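Local coordinates for protein putative TetR family transcriptional regulator (Streptomyces coelicolor A3, PDB 3BQY) that probably binds regulatory DNA through a helix-turn-helix domain and controls transcription, most likely as a repressor of the TetR family, at residues Ala5-Thr10 / Gln47-Ala52; Thr24-Ala29 / Val34-Leu39; Glu55-Gly60 / Ala95-Gly100; Ala90-Ala95 / Leu151-Gly156. All blocks are in the same frame, centred on the assembly; numbering follows the deposited sequence. Where two conformers were deposited one is given.

Interaction 1. Residues Ala5-Thr10 / Gln47-Ala52; sequences ARTVQT and QDLLTA
Val8 meets Ala52 and Leu49 where helix 4-18 crosses helix 46-57. Both segments belong to the N-terminal region of this TetR family protein, the probable DNA-binding domain. There the first helix packs across the helix that leads out toward the C-terminal domain. The short axes run nearly perpendicular, at 85°, and come within 10.1 Å of each other.

The contact across the segments is apolar. Val8 CG2 lies 3.9 Å from Ala52 CB, which points toward the other segment. The same methyl also has Leu49 CD1 near it, at 4.4 Å. With CG1 anti to the backbone N (chi1 171°), Val8 holds CG2 beside that N and over Ala52. Leu49 starts off to one side, but its branched end reaches inward. Its CD1 also comes near the methyl of Thr7. Val8, Thr7 and Leu49 are buried. Helix 25-32 also touches this contact: Met32 meets Thr7, and Leu28 meets Leu49. Met53 and His56 add further contacts to Val8.

No hydrogen bond crosses between the segments. Thr7 OG1 turns back to Asp3 O, which fits its methyl being the part that faces Leu49. On helix 46-57, Thr51 OG1 bonds to Gln47 O at 2.9 Å and also to His102 N. Thr51 N bonds to the same carbonyl from the opposite face. Thr10 does likewise on helix 4-18. Its OG1 lies 3.0 Å from Arg6 O, on the face opposite Thr10 N and tilted 29° from the carbonyl plane.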
loop_
_atom_site.group_PDB
_atom_site.type_symbol
_atom_site.label_atom_id
_atom_site.label_comp_id
_atom_site.label_asym_id
_atom_site.label_seq_id
_atom_site.Cartn_x
_atom_site.Cartn_y
_atom_site.Cartn_z
ATOM N N ALA A 5 26.388 -8.982 -2.998
ATOM C CA ALA A 5 26.181 -7.584 -3.400
ATOM C C ALA A 5 26.010 -7.415 -4.912
ATOM O O ALA A 5 25.144 -6.643 -5.363
ATOM C CB ALA A 5 27.330 -6.710 -2.893
ATOM N N ARG A 6 26.840 -8.138 -5.669
ATOM C CA ARG A 6 26.814 -8.108 -7.127
ATOM C C ARG A 6 25.553 -8.773 -7.670
ATOM O O ARG A 6 24.989 -8.326 -8.677
ATOM C CB ARG A 6 28.061 -8.790 -7.695
ATOM C CG ARG A 6 29.363 -8.138 -7.260
ATOM C CD ARG A 6 30.579 -8.844 -7.846
ATOM N NE ARG A 6 31.820 -8.177 -7.460
ATOM C CZ ARG A 6 33.042 -8.659 -7.674
ATOM N NH1 ARG A 6 33.215 -9.832 -8.275
ATOM N NH2 ARG A 6 34.103 -7.965 -7.282
ATOM N N THR A 7 25.127 -9.845 -6.998
ATOM C CA THR A 7 23.878 -10.521 -7.311
ATOM C C THR A 7 22.694 -9.592 -7.076
ATOM O O THR A 7 21.799 -9.518 -7.917
ATOM C CB THR A 7 23.724 -11.802 -6.497
ATOM O OG1 THR A 7 24.809 -12.672 -6.831
ATOM C CG2 THR A 7 22.426 -12.515 -6.824
ATOM N N VAL A 8 22.701 -8.864 -5.955
ATOM C CA VAL A 8 21.630 -7.906 -5.676
ATOM C C VAL A 8 21.579 -6.801 -6.745
ATOM O O VAL A 8 20.503 -6.418 -7.207
ATOM C CB VAL A 8 21.758 -7.274 -4.261
ATOM C CG1 VAL A 8 20.748 -6.113 -4.097
ATOM C CG2 VAL A 8 21.515 -8.353 -3.179
ATOM N N GLN A 9 22.744 -6.310 -7.153
ATOM C CA GLN A 9 22.799 -5.258 -8.164
ATOM C C GLN A 9 22.272 -5.753 -9.511
ATOM O O GLN A 9 21.507 -5.068 -10.172
ATOM C CB GLN A 9 24.225 -4.715 -8.320
ATOM C CG GLN A 9 24.293 -3.461 -9.186
ATOM C CD GLN A 9 23.342 -2.352 -8.713
ATOM O OE1 GLN A 9 23.532 -1.776 -7.640
ATOM N NE2 GLN A 9 22.306 -2.063 -9.510
ATOM N N THR A 10 22.693 -6.942 -9.910
ATOM C CA THR A 10 22.209 -7.551 -11.155
ATOM C C THR A 10 20.680 -7.735 -11.131
ATOM O O THR A 10 19.989 -7.422 -12.112
ATOM C CB THR A 10 22.952 -8.860 -11.458
ATOM O OG1 THR A 10 24.350 -8.568 -11.604
ATOM C CG2 THR A 10 22.453 -9.497 -12.767
ATOM N N GLN A 47 12.656 -15.156 -1.928
ATOM C CA GLN A 47 12.218 -14.164 -0.939
ATOM C C GLN A 47 13.422 -13.530 -0.194
ATOM O O GLN A 47 13.373 -12.357 0.185
ATOM C CB GLN A 47 11.136 -14.740 0.004
ATOM C CG GLN A 47 11.557 -14.980 1.455
ATOM C CD GLN A 47 10.472 -15.602 2.338
ATOM O OE1 GLN A 47 9.309 -15.766 1.937
ATOM N NE2 GLN A 47 10.860 -15.956 3.560
ATOM N N ASP A 48 14.494 -14.303 -0.005
ATOM C CA ASP A 48 15.730 -13.817 0.631
ATOM C C ASP A 48 16.437 -12.810 -0.279
ATOM O O ASP A 48 16.907 -11.762 0.173
ATOM C CB ASP A 48 16.674 -14.979 0.971
ATOM C CG ASP A 48 16.052 -15.964 1.969
ATOM O OD1 ASP A 48 15.503 -15.515 2.987
ATOM O OD2 ASP A 48 16.096 -17.188 1.734
ATOM N N LEU A 49 16.491 -13.111 -1.563
ATOM C CA LEU A 49 16.982 -12.134 -2.536
ATOM C C LEU A 49 16.119 -10.847 -2.515
ATOM O O LEU A 49 16.661 -9.743 -2.440
ATOM C CB LEU A 49 17.025 -12.741 -3.948
ATOM C CG LEU A 49 17.314 -11.753 -5.089
ATOM C CD1 LEU A 49 18.771 -11.232 -5.011
ATOM C CD2 LEU A 49 17.009 -12.409 -6.426
ATOM N N LEU A 50 14.801 -10.987 -2.591
ATOM C CA LEU A 50 13.898 -9.819 -2.554
ATOM C C LEU A 50 14.085 -8.985 -1.301
ATOM O O LEU A 50 14.109 -7.743 -1.367
ATOM C CB LEU A 50 12.429 -10.240 -2.706
ATOM C CG LEU A 50 12.092 -10.794 -4.111
ATOM C CD1 LEU A 50 10.742 -11.495 -4.057
ATOM C CD2 LEU A 50 12.113 -9.726 -5.169
ATOM N N THR A 51 14.250 -9.659 -0.167
ATOM C CA THR A 51 14.476 -8.987 1.110
ATOM C C THR A 51 15.782 -8.163 1.042
ATOM O O THR A 51 15.815 -6.997 1.448
ATOM C CB THR A 51 14.454 -10.024 2.252
ATOM O OG1 THR A 51 13.114 -10.537 2.376
ATOM C CG2 THR A 51 14.911 -9.423 3.581
ATOM N N ALA A 52 16.838 -8.760 0.489
ATOM C CA ALA A 52 18.124 -8.071 0.331
ATOM C C ALA A 52 18.037 -6.868 -0.631
ATOM O O ALA A 52 18.636 -5.811 -0.372
ATOM C CB ALA A 52 19.237 -9.071 -0.105
#

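Interaction 2. Residues Thr24-Ala29 / Val34-Leu39; sequences TMRRLA and VQAGAL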
loop_
_atom_site.group_PDB
_atom_site.type_symbol
_atom_site.label_atom_id
_atom_site.label_comp_id
_atom_site.label_asym_id
_atom_site.label_seq_id
_atom_site.Cartn_x
_atom_site.Cartn_y
_atom_site.Cartn_z
ATOM N N THR A 24 13.127 -14.069 -12.001
ATOM C CA THR A 24 13.215 -15.413 -11.425
ATOM C C THR A 24 14.675 -15.699 -11.089
ATOM O O THR A 24 15.582 -15.064 -11.631
ATOM C CB THR A 24 12.723 -16.484 -12.423
ATOM O OG1 THR A 24 13.577 -16.477 -13.569
ATOM C CG2 THR A 24 11.293 -16.221 -12.851
HETATM N N MSE A 25 14.909 -16.682 -10.217
HETATM C CA MSE A 25 16.275 -17.119 -9.946
HETATM C C MSE A 25 16.924 -17.611 -11.247
HETATM O O MSE A 25 18.090 -17.336 -11.486
HETATM C CB MSE A 25 16.305 -18.217 -8.868
HETATM C CG MSE A 25 15.747 -17.739 -7.543
HETATM SE SE MSE A 25 16.857 -16.377 -6.718
HETATM C CE MSE A 25 18.079 -17.558 -5.745
ATOM N N ARG A 26 16.171 -18.320 -12.084
ATOM C CA ARG A 26 16.705 -18.783 -13.371
ATOM C C ARG A 26 17.072 -17.600 -14.272
ATOM O O ARG A 26 18.140 -17.606 -14.891
ATOM C CB ARG A 26 15.733 -19.735 -14.078
ATOM C CG ARG A 26 15.489 -21.015 -13.238
ATOM C CD ARG A 26 14.703 -22.096 -13.961
ATOM N NE ARG A 26 14.214 -23.132 -13.044
ATOM C CZ ARG A 26 14.937 -24.168 -12.615
ATOM N NH1 ARG A 26 16.208 -24.318 -13.019
ATOM N NH2 ARG A 26 14.392 -25.062 -11.772
ATOM N N ARG A 27 16.180 -16.612 -14.340
ATOM C CA ARG A 27 16.414 -15.389 -15.155
ATOM C C ARG A 27 17.668 -14.667 -14.669
ATOM O O ARG A 27 18.477 -14.218 -15.467
ATOM C CB ARG A 27 15.197 -14.443 -15.077
ATOM C CG ARG A 27 15.278 -13.155 -15.892
ATOM C CD ARG A 27 15.079 -13.417 -17.377
ATOM N NE ARG A 27 15.443 -12.235 -18.174
ATOM C CZ ARG A 27 16.686 -11.948 -18.572
ATOM N NH1 ARG A 27 16.903 -10.875 -19.324
ATOM N NH2 ARG A 27 17.713 -12.735 -18.232
ATOM N N LEU A 28 17.807 -14.544 -13.346
ATOM C CA LEU A 28 18.997 -13.982 -12.722
ATOM C C LEU A 28 20.252 -14.782 -13.015
ATOM O O LEU A 28 21.302 -14.196 -13.270
ATOM C CB LEU A 28 18.789 -13.882 -11.193
ATOM C CG LEU A 28 19.801 -13.133 -10.331
ATOM C CD1 LEU A 28 20.153 -11.777 -10.920
ATOM C CD2 LEU A 28 19.205 -12.962 -8.926
ATOM N N ALA A 29 20.162 -16.115 -12.953
ATOM C CA ALA A 29 21.273 -16.985 -13.322
ATOM C C ALA A 29 21.689 -16.777 -14.794
ATOM O O ALA A 29 22.882 -16.709 -15.098
ATOM C CB ALA A 29 20.918 -18.461 -13.069
ATOM N N VAL A 34 25.674 -17.919 -14.712
ATOM C CA VAL A 34 25.960 -18.985 -13.738
ATOM C C VAL A 34 24.819 -20.008 -13.768
ATOM O O VAL A 34 23.868 -19.836 -14.531
ATOM C CB VAL A 34 26.196 -18.438 -12.298
ATOM C CG1 VAL A 34 27.494 -17.643 -12.225
ATOM C CG2 VAL A 34 24.994 -17.593 -11.796
ATOM N N GLN A 35 24.926 -21.074 -12.972
ATOM C CA GLN A 35 23.842 -22.047 -12.808
ATOM C C GLN A 35 22.961 -21.561 -11.683
ATOM O O GLN A 35 23.474 -20.955 -10.742
ATOM C CB GLN A 35 24.404 -23.406 -12.420
ATOM C CG GLN A 35 25.347 -24.013 -13.438
ATOM C CD GLN A 35 24.614 -24.726 -14.561
ATOM O OE1 GLN A 35 24.545 -25.958 -14.582
ATOM N NE2 GLN A 35 24.063 -23.957 -15.503
ATOM N N ALA A 36 21.653 -21.825 -11.742
ATOM C CA ALA A 36 20.753 -21.331 -10.679
ATOM C C ALA A 36 21.208 -21.877 -9.334
ATOM O O ALA A 36 21.115 -21.182 -8.319
ATOM C CB ALA A 36 19.292 -21.686 -10.944
ATOM N N GLY A 37 21.727 -23.111 -9.354
ATOM C CA GLY A 37 22.314 -23.755 -8.178
ATOM C C GLY A 37 23.252 -22.833 -7.424
ATOM O O GLY A 37 23.201 -22.766 -6.202
ATOM N N ALA A 38 24.089 -22.105 -8.166
ATOM C CA ALA A 38 25.042 -21.168 -7.585
ATOM C C ALA A 38 24.349 -20.096 -6.754
ATOM O O ALA A 38 24.783 -19.808 -5.642
ATOM C CB ALA A 38 25.888 -20.528 -8.663
ATOM N N LEU A 39 23.273 -19.522 -7.293
ATOM C CA LEU A 39 22.551 -18.436 -6.626
ATOM C C LEU A 39 21.932 -18.871 -5.325
ATOM O O LEU A 39 21.832 -18.087 -4.383
ATOM C CB LEU A 39 21.442 -17.902 -7.517
ATOM C CG LEU A 39 21.870 -17.156 -8.757
ATOM C CD1 LEU A 39 20.598 -16.728 -9.439
ATOM C CD2 LEU A 39 22.671 -15.950 -8.338
#
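Val34 N bonds to Ala29 O at 3.1 Å, with an N-H...O angle of 165°, and so closes the turn of the predicted helix-turn-helix motif. Thr24 is the N-cap of helix 25-32: its OG1 accepts from Arg27 N at 2.7 Å.

Leu39 fills the angle between the two segments. Its CD1 touches Leu28 CG at 3.8 Å and Ala29 CB at 4.0 Å. The same methyl lies over the backbone, 3.3 Å from Met25 O. Met25 is a selenomethionine that bends at chi2 (-67°) and again at chi3 (-87°). The bend brings its CE back to Leu39 CB, 3.8 Å away. The small Ala29 allows a close approach nearer the turn. Its CB faces Ala36 CB at 4.2 Å, and the Val34 methyl CG2 flanks it. Arg26 has a looser contact, with its CG near Ala36 CB.

Leu39, Leu28 and Met25 are buried, while the Val34 and Gln35 side is exposed. From helix 4-18, Thr7 touches both Leu28 and Leu39, and Thr10 touches Leu28. Helix 46-57 adds Lys46 and Leu49, both packed on Met25.

Interaction 3. Residues Glu55-Gly60 / Ala95-Gly100; sequences EHMVDG and ARVFAG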
loop_
_atom_site.group_PDB
_atom_site.type_symbol
_atom_site.label_atom_id
_atom_site.label_comp_id
_atom_site.label_asym_id
_atom_site.label_seq_id
_atom_site.Cartn_x
_atom_site.Cartn_y
_atom_site.Cartn_z
ATOM N N GLU A 55 16.208 -4.027 1.217
ATOM C CA GLU A 55 17.109 -3.430 2.204
ATOM C C GLU A 55 18.130 -2.513 1.500
ATOM O O GLU A 55 18.386 -1.411 1.962
ATOM C CB GLU A 55 17.758 -4.528 3.070
ATOM C CG GLU A 55 18.963 -4.103 3.865
ATOM C CD GLU A 55 18.616 -3.256 5.093
ATOM O OE1 GLU A 55 17.425 -3.002 5.379
ATOM O OE2 GLU A 55 19.572 -2.824 5.761
ATOM N N HIS A 56 18.659 -2.941 0.353
ATOM C CA HIS A 56 19.553 -2.106 -0.445
ATOM C C HIS A 56 18.891 -0.840 -1.028
ATOM O O HIS A 56 19.510 0.247 -1.043
ATOM C CB HIS A 56 20.178 -2.927 -1.576
ATOM C CG HIS A 56 21.242 -2.185 -2.320
ATOM N ND1 HIS A 56 21.033 -1.620 -3.560
ATOM C CD2 HIS A 56 22.518 -1.888 -1.979
ATOM C CE1 HIS A 56 22.146 -1.033 -3.967
ATOM N NE2 HIS A 56 23.058 -1.175 -3.022
HETATM N N MSE A 57 17.642 -0.963 -1.501
HETATM C CA MSE A 57 16.912 0.166 -2.077
HETATM C C MSE A 57 16.807 1.321 -1.100
HETATM O O MSE A 57 16.838 2.475 -1.521
HETATM C CB MSE A 57 15.463 -0.238 -2.467
HETATM C CG MSE A 57 15.411 -1.161 -3.643
HETATM SE SE MSE A 57 13.488 -1.568 -3.909
HETATM C CE MSE A 57 13.769 -2.920 -5.235
ATOM N N VAL A 58 16.671 1.014 0.189
ATOM C CA VAL A 58 16.468 2.072 1.198
ATOM C C VAL A 58 17.742 2.532 1.910
ATOM O O VAL A 58 17.675 3.250 2.910
ATOM C CB VAL A 58 15.321 1.707 2.209
ATOM C CG1 VAL A 58 13.987 1.563 1.429
ATOM C CG2 VAL A 58 15.597 0.366 2.938
ATOM N N ASP A 59 18.893 2.109 1.404
ATOM C CA ASP A 59 20.187 2.588 1.888
ATOM C C ASP A 59 20.188 4.123 1.914
ATOM O O ASP A 59 19.812 4.773 0.940
ATOM C CB ASP A 59 21.287 2.101 0.946
ATOM C CG ASP A 59 22.652 2.568 1.373
ATOM O OD1 ASP A 59 23.039 2.331 2.547
ATOM O OD2 ASP A 59 23.336 3.186 0.530
ATOM N N GLY A 60 20.548 4.717 3.035
ATOM C CA GLY A 60 20.606 6.173 3.043
ATOM C C GLY A 60 19.304 6.921 3.270
ATOM O O GLY A 60 19.346 8.120 3.541
ATOM N N ALA A 95 8.149 -0.464 -4.904
ATOM C CA ALA A 95 7.227 -0.517 -3.747
ATOM C C ALA A 95 6.713 -1.945 -3.473
ATOM O O ALA A 95 6.553 -2.342 -2.323
ATOM C CB ALA A 95 6.055 0.479 -3.938
ATOM N N ARG A 96 6.444 -2.708 -4.528
ATOM C CA ARG A 96 6.023 -4.116 -4.397
ATOM C C ARG A 96 7.104 -4.932 -3.723
ATOM O O ARG A 96 6.820 -5.770 -2.860
ATOM C CB ARG A 96 5.704 -4.730 -5.770
ATOM C CG ARG A 96 4.391 -4.214 -6.357
ATOM C CD ARG A 96 4.090 -4.780 -7.759
ATOM N NE ARG A 96 4.074 -6.239 -7.784
ATOM C CZ ARG A 96 4.204 -6.959 -8.900
ATOM N NH1 ARG A 96 4.357 -6.356 -10.073
ATOM N NH2 ARG A 96 4.199 -8.279 -8.841
ATOM N N VAL A 97 8.363 -4.699 -4.116
ATOM C CA VAL A 97 9.467 -5.425 -3.502
ATOM C C VAL A 97 9.578 -5.063 -2.011
ATOM O O VAL A 97 9.723 -5.942 -1.159
ATOM C CB VAL A 97 10.811 -5.163 -4.236
ATOM C CG1 VAL A 97 11.982 -5.865 -3.528
ATOM C CG2 VAL A 97 10.731 -5.612 -5.740
ATOM N N PHE A 98 9.551 -3.771 -1.706
ATOM C CA PHE A 98 9.645 -3.312 -0.313
ATOM C C PHE A 98 8.457 -3.800 0.536
ATOM O O PHE A 98 8.663 -4.344 1.628
ATOM C CB PHE A 98 9.726 -1.782 -0.287
ATOM C CG PHE A 98 9.948 -1.206 1.085
ATOM C CD1 PHE A 98 11.194 -1.291 1.690
ATOM C CD2 PHE A 98 8.880 -0.598 1.782
ATOM C CE1 PHE A 98 11.415 -0.765 2.979
ATOM C CE2 PHE A 98 9.092 -0.059 3.055
ATOM C CZ PHE A 98 10.354 -0.157 3.656
ATOM N N ALA A 99 7.245 -3.630 0.012
ATOM C CA ALA A 99 6.010 -4.002 0.720
ATOM C C ALA A 99 5.974 -5.496 1.060
ATOM O O ALA A 99 5.533 -5.878 2.157
ATOM C CB ALA A 99 4.769 -3.602 -0.083
ATOM N N GLY A 100 6.475 -6.328 0.149
ATOM C CA GLY A 100 6.486 -7.776 0.363
ATOM C C GLY A 100 7.676 -8.389 1.102
ATOM O O GLY A 100 7.815 -9.616 1.092
#
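The Phe98 ring receives Val58 obliquely, with the CG1 methyl at its CE1/CD1 side. Val58 CG1 is 3.8 Å from Phe98 CE1 and 4.0 Å from Phe98 CD1. The two side chains cross at about a right angle. Phe98 CG is anti to the backbone N (chi1 -175°), and the end of the ring swings toward Val58 although the side chain sets off to one side. Leu88, Thr108 and Val141 also touch the Phe98 side chain, and Pro158 of the second subunit packs on it.

Next to it in both segments, Met57 meets Val97. Met57 is a selenomethionine with a chain extended beyond CG (chi2 178°), and only its end touches Val97. Its CE sits 3.8 Å from both Val97 CB and Val97 CG1. Val97 CG2 is a little further from this CE, at 4.1 Å. The methyl therefore rests on the branch point of Val97. Leu12 and Leu15 of helix 4-18 also touch Met57.

This is where the C-terminal end of helix 46-57 meets the short helix 94-99. In TetR relatives the corresponding helices link the DNA-binding domain to the ligand-binding core, so this contact may lie on a similar route. All four touching residues are buried, and no hydrogen bond crosses between the segments.

Polar groups are held nearby. The Glu55 carboxylate bonds at the start of helix 106-121, with OE2 to Asn107 N and OE1, weakly, to Thr108 N. Arg96 forms a salt bridge to Asp21 through NH2.

Interaction 4. Residues Ala90-Ala95 / Leu151-Gly156; sequences AHRDGA and LTPGGG
Asp93 and Thr152 are joined by a water, and this is the more buried part of a thin contact. The water donates to Asp93 OD1 at 2.5 Å. It also donates to Thr152 OG1, but at 3.3 Å that bond is weak. Asp93 OD1 and Thr152 OG1 themselves stand 4.5 Å apart and share no direct bond. Both groups have firmer partners elsewhere. Asp93 OD2 accepts from Leu20 N, and Thr152 OG1 bonds to Gln148 O. These bonds fix the two polar ends that face the water. A long, weak ion pair also relates Asp93 OD1 to Arg96.

The other side is looser. Arg92 is stretched out (chi1 -172°, chi2 174°), and its NH2 comes obliquely to Pro153 CD at 4.5 Å. Pro153 is exposed here. A bound acetic acid molecule, probably from the crystallisation liquor, lies about 4 Å from the Arg92 side chain. At the other end of the residue, Arg92 N bonds to Asn16.

Each segment folds back on itself. Gly94 N bonds to His91 O at 2.9 Å. Gly155 N bonds to Thr152 O at 2.7 Å. Asp93 stands at the N-cap position of helix 94-99, but its side chain makes no capping bond. The arrangement is a pair of type II beta turns, one leading into helix 94-99 and one in the loop after helix 126-151, linked through a water.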
loop_
_atom_site.group_PDB
_atom_site.type_symbol
_atom_site.label_atom_id
_atom_site.label_comp_id
_atom_site.label_asym_id
_atom_site.label_seq_id
_atom_site.Cartn_x
_atom_site.Cartn_y
_atom_site.Cartn_z
ATOM N N ALA A 90 12.791 4.701 -7.568
ATOM C CA ALA A 90 14.067 4.562 -8.299
ATOM C C ALA A 90 14.172 3.201 -8.990
ATOM O O ALA A 90 15.027 3.015 -9.842
ATOM C CB ALA A 90 15.251 4.792 -7.384
ATOM N N HIS A 91 13.299 2.271 -8.626
ATOM C CA HIS A 91 13.300 0.910 -9.208
ATOM C C HIS A 91 11.916 0.543 -9.659
ATOM O O HIS A 91 10.933 0.753 -8.927
ATOM C CB HIS A 91 13.790 -0.104 -8.161
ATOM C CG HIS A 91 15.099 0.278 -7.546
ATOM N ND1 HIS A 91 16.305 -0.056 -8.111
ATOM C CD2 HIS A 91 15.386 1.031 -6.461
ATOM C CE1 HIS A 91 17.284 0.448 -7.386
ATOM N NE2 HIS A 91 16.752 1.108 -6.373
ATOM N N ARG A 92 11.825 -0.032 -10.856
ATOM C CA ARG A 92 10.579 -0.546 -11.367
ATOM C C ARG A 92 10.001 -1.564 -10.380
ATOM O O ARG A 92 10.729 -2.437 -9.907
ATOM C CB ARG A 92 10.851 -1.242 -12.701
ATOM C CG ARG A 92 9.611 -1.654 -13.425
ATOM C CD ARG A 92 10.023 -2.201 -14.788
ATOM N NE ARG A 92 8.890 -2.865 -15.408
ATOM C CZ ARG A 92 8.883 -3.332 -16.658
ATOM N NH1 ARG A 92 9.946 -3.198 -17.438
ATOM N NH2 ARG A 92 7.795 -3.918 -17.117
ATOM N N ASP A 93 8.718 -1.442 -10.063
ATOM C CA ASP A 93 8.066 -2.284 -9.053
ATOM C C ASP A 93 8.749 -2.237 -7.670
ATOM O O ASP A 93 8.613 -3.165 -6.884
ATOM C CB ASP A 93 7.992 -3.740 -9.528
ATOM C CG ASP A 93 7.175 -3.898 -10.792
ATOM O OD1 ASP A 93 6.148 -3.189 -10.917
ATOM O OD2 ASP A 93 7.562 -4.739 -11.643
ATOM N N GLY A 94 9.458 -1.157 -7.369
ATOM C CA GLY A 94 10.193 -1.066 -6.103
ATOM C C GLY A 94 9.296 -1.135 -4.868
ATOM O O GLY A 94 9.645 -1.768 -3.869
ATOM N N ALA A 95 8.149 -0.464 -4.904
ATOM C CA ALA A 95 7.227 -0.517 -3.747
ATOM C C ALA A 95 6.713 -1.945 -3.473
ATOM O O ALA A 95 6.553 -2.342 -2.323
ATOM C CB ALA A 95 6.055 0.479 -3.938
ATOM N N LEU A 151 1.959 3.585 -13.743
ATOM C CA LEU A 151 3.028 3.842 -14.712
ATOM C C LEU A 151 3.479 2.581 -15.445
ATOM O O LEU A 151 4.244 2.669 -16.398
ATOM C CB LEU A 151 4.232 4.515 -14.029
ATOM C CG LEU A 151 3.995 5.882 -13.368
ATOM C CD1 LEU A 151 5.058 6.162 -12.300
ATOM C CD2 LEU A 151 3.939 7.003 -14.410
ATOM N N THR A 152 3.012 1.421 -14.987
ATOM C CA THR A 152 3.282 0.138 -15.638
ATOM C C THR A 152 2.613 0.139 -17.003
ATOM O O THR A 152 1.468 0.580 -17.108
ATOM C CB THR A 152 2.746 -1.061 -14.802
ATOM O OG1 THR A 152 3.229 -0.961 -13.456
ATOM C CG2 THR A 152 3.202 -2.412 -15.392
ATOM N N PRO A 153 3.330 -0.322 -18.056
ATOM C CA PRO A 153 2.725 -0.406 -19.400
ATOM C C PRO A 153 1.301 -0.977 -19.337
ATOM O O PRO A 153 1.120 -2.107 -18.879
ATOM C CB PRO A 153 3.651 -1.375 -20.143
ATOM C CG PRO A 153 4.997 -1.231 -19.461
ATOM C CD PRO A 153 4.743 -0.774 -18.046
ATOM N N GLY A 154 0.308 -0.191 -19.759
ATOM C CA GLY A 154 -1.105 -0.601 -19.682
ATOM C C GLY A 154 -1.872 -0.083 -18.468
ATOM O O GLY A 154 -3.109 -0.113 -18.443
ATOM N N GLY A 155 -1.159 0.403 -17.455
ATOM C CA GLY A 155 -1.821 0.963 -16.277
ATOM C C GLY A 155 -2.134 -0.113 -15.246
ATOM O O GLY A 155 -1.622 -1.242 -15.334
ATOM N N GLY A 156 -2.964 0.232 -14.267
ATOM C CA GLY A 156 -3.320 -0.693 -13.197
ATOM C C GLY A 156 -3.589 0.072 -11.922
ATOM O O GLY A 156 -3.321 1.279 -11.848
HETATM O O HOH W 1 4.065 -1.832 -10.369
#

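How the interactions relate
Interaction 2 is nested within the loop closed by interaction 1. Their centres are 12 Å apart, and the two touch. Together they join helices 4-18, 25-32, 36-42 and 46-57 within the probable DNA-binding domain. Helix 46-57 then carries on into interaction 3, whose centre is 11 Å from that of interaction 1. Interactions 3 and 4 share Ala95 and helix 94-99, their segments alternate along the chain, and Met57 touches His91 and Gly94. Both also reach the second subunit. Interactions 2 and 4 are 24 Å apart between centres. The contacts thus run from the predicted DNA-binding motif into the C-terminal domain.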